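Putative D-tyrosyl-tRNA(Tyr) deacylase 2 (Leishmania major, PDB 1TC5) probably hydrolyses D-tyrosyl-tRNA(Tyr) to D-tyrosine and free tRNA(Tyr), working as a homodimer that may guard the cell against D-tyrosine. Local coordinates at residues A[40-45]-A[94-99]. Residues are numbered along the deposited sequence; the frame is centred on the assembly and turned at random.
Sequences VYIAFL and ILIVPQ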
loop_
_atom_site.group_PDB
_atom_site.type_symbol
_atom_site.label_atom_id
_atom_site.label_comp_id
_atom_site.label_asym_id
_atom_site.label_seq_id
_atom_site.Cartn_x
_atom_site.Cartn_y
_atom_site.Cartn_z
ATOM N N VAL A 40 5.785 -5.722 2.734
ATOM C CA VAL A 40 6.762 -4.646 2.658
ATOM C C VAL A 40 6.897 -4.250 1.201
ATOM O O VAL A 40 7.234 -5.102 0.380
ATOM C CB VAL A 40 8.146 -5.156 3.153
ATOM C CG1 VAL A 40 9.223 -4.089 3.047
ATOM C CG2 VAL A 40 8.060 -5.690 4.584
ATOM N N TYR A 41 6.616 -2.990 0.882
ATOM C CA TYR A 41 7.006 -2.369 -0.380
ATOM C C TYR A 41 8.311 -1.577 -0.178
ATOM O O TYR A 41 8.415 -0.793 0.743
ATOM C CB TYR A 41 5.932 -1.398 -0.863
ATOM C CG TYR A 41 4.581 -1.939 -1.292
ATOM C CD1 TYR A 41 4.313 -3.286 -1.362
ATOM C CD2 TYR A 41 3.547 -1.054 -1.644
ATOM C CE1 TYR A 41 3.045 -3.758 -1.758
ATOM C CE2 TYR A 41 2.303 -1.505 -2.042
ATOM C CZ TYR A 41 2.049 -2.866 -2.105
ATOM O OH TYR A 41 0.805 -3.338 -2.499
ATOM N N ILE A 42 9.295 -1.748 -1.062
ATOM C CA ILE A 42 10.591 -1.141 -0.848
ATOM C C ILE A 42 11.153 -0.419 -2.088
ATOM O O ILE A 42 11.081 -0.905 -3.214
ATOM C CB ILE A 42 11.596 -2.233 -0.319
ATOM C CG1 ILE A 42 12.938 -1.624 0.087
ATOM C CG2 ILE A 42 11.772 -3.382 -1.317
ATOM C CD1 ILE A 42 13.702 -2.555 1.042
ATOM N N ALA A 43 11.754 0.728 -1.831
ATOM C CA ALA A 43 12.418 1.532 -2.847
ATOM C C ALA A 43 13.702 2.052 -2.256
ATOM O O ALA A 43 13.765 2.352 -1.063
ATOM C CB ALA A 43 11.565 2.697 -3.227
ATOM N N PHE A 44 14.707 2.166 -3.115
ATOM C CA PHE A 44 16.014 2.638 -2.766
ATOM C C PHE A 44 16.236 3.938 -3.513
ATOM O O PHE A 44 16.266 3.961 -4.737
ATOM C CB PHE A 44 17.103 1.586 -3.107
ATOM C CG PHE A 44 16.894 0.271 -2.415
ATOM C CD1 PHE A 44 17.254 0.107 -1.093
ATOM C CD2 PHE A 44 16.338 -0.797 -3.080
ATOM C CE1 PHE A 44 17.046 -1.090 -0.441
ATOM C CE2 PHE A 44 16.117 -1.999 -2.422
ATOM C CZ PHE A 44 16.465 -2.139 -1.104
ATOM N N LEU A 45 16.434 5.007 -2.736
ATOM C CA LEU A 45 16.415 6.378 -3.218
ATOM C C LEU A 45 17.753 7.054 -2.985
ATOM O O LEU A 45 18.510 6.640 -2.105
ATOM C CB LEU A 45 15.324 7.161 -2.494
ATOM C CG LEU A 45 13.966 6.432 -2.507
ATOM C CD1 LEU A 45 12.888 7.326 -1.883
ATOM C CD2 LEU A 45 13.571 5.965 -3.919
ATOM N N ILE A 94 6.720 -12.626 6.060
ATOM C CA ILE A 94 7.060 -11.333 5.464
ATOM C C ILE A 94 7.037 -11.529 3.950
ATOM O O ILE A 94 7.610 -12.497 3.418
ATOM C CB ILE A 94 8.446 -10.808 5.970
ATOM C CG1 ILE A 94 8.440 -10.672 7.499
ATOM C CG2 ILE A 94 8.781 -9.450 5.351
ATOM C CD1 ILE A 94 9.832 -10.544 8.103
ATOM N N LEU A 95 6.337 -10.623 3.284
ATOM C CA LEU A 95 6.208 -10.582 1.841
ATOM C C LEU A 95 6.783 -9.259 1.366
ATOM O O LEU A 95 6.270 -8.227 1.726
ATOM C CB LEU A 95 4.729 -10.659 1.451
ATOM C CG LEU A 95 4.431 -10.579 -0.044
ATOM C CD1 LEU A 95 5.158 -11.661 -0.802
ATOM C CD2 LEU A 95 2.928 -10.682 -0.305
ATOM N N ILE A 96 7.836 -9.323 0.556
ATOM C CA ILE A 96 8.611 -8.147 0.136
ATOM C C ILE A 96 8.343 -7.943 -1.337
ATOM O O ILE A 96 8.508 -8.881 -2.144
ATOM C CB ILE A 96 10.146 -8.380 0.352
ATOM C CG1 ILE A 96 10.440 -8.716 1.811
ATOM C CG2 ILE A 96 10.924 -7.166 -0.060
ATOM C CD1 ILE A 96 11.802 -9.325 2.045
ATOM N N VAL A 97 7.919 -6.733 -1.678
ATOM C CA VAL A 97 7.668 -6.351 -3.046
ATOM C C VAL A 97 8.517 -5.124 -3.423
ATOM O O VAL A 97 8.408 -4.069 -2.782
ATOM C CB VAL A 97 6.184 -6.013 -3.227
ATOM C CG1 VAL A 97 5.833 -5.856 -4.683
ATOM C CG2 VAL A 97 5.328 -7.095 -2.555
ATOM N N PRO A 98 9.315 -5.232 -4.485
ATOM C CA PRO A 98 10.069 -4.076 -4.951
ATOM C C PRO A 98 9.087 -3.089 -5.577
ATOM O O PRO A 98 8.296 -3.475 -6.441
ATOM C CB PRO A 98 11.033 -4.666 -5.994
ATOM C CG PRO A 98 10.375 -5.923 -6.495
ATOM C CD PRO A 98 9.512 -6.413 -5.358
ATOM N N GLN A 99 9.113 -1.848 -5.094
ATOM C CA GLN A 99 8.242 -0.789 -5.586
ATOM C C GLN A 99 9.032 0.502 -5.662
ATOM O O GLN A 99 8.855 1.377 -4.837
ATOM C CB GLN A 99 7.051 -0.630 -4.646
ATOM C CG GLN A 99 6.087 -1.794 -4.697
ATOM C CD GLN A 99 5.199 -1.731 -5.922
ATOM O OE1 GLN A 99 4.226 -0.969 -5.928
ATOM N NE2 GLN A 99 5.551 -2.494 -6.979
#
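V40 and I96, Y41 and V97, and I42 and P98 form consecutive parallel bridges that join strands 37-45 and 93-98, neighbours inside the mixed sheet of this DTD-family subunit. The short strand axes approach to 4.7 Å and run at 34° to each other, so the pairing is twisted. Four backbone bonds document the register: V40 N to L95 O and V97 N to V40 O, both 2.7 Å, then I42 N to V97 O and Q99 N to I42 O. The last of them lies just past the end of strand 93-98. On the face carrying V40, I42 and I96, methyl groups pack across the pairing: V40 CG2 lies 3.9 Å from I94 CG2, and I42 CG2 is 4.1 Å from I96 CG2. Y126 of helix 119-136 packs on I42, I96 and P98 and so covers this side. The other face is built round the Y41 ring. Its CD1 sits 3.8 Å from V97 CB, and the two side chains point the same way. Q99 lies alongside as well, with CG over the ring face, 4.1 Å from the centroid and 26° off the normal, a CH-pi contact. A bend at chi2 (-78°) turns the Q99 amide back, so that NE2 donates to P98 O of its own chain at 3.0 Å. Two other polar atoms reach across the dimer interface: Y41 OH bonds to Q16 OE1 of the second subunit, and Q99 OE1 to T189 OG1 of that same subunit. The register thus places Y41 and Q99 side by side, consistent with their CH-pi contact and with a shared role in joining this sheet to the partner subunit.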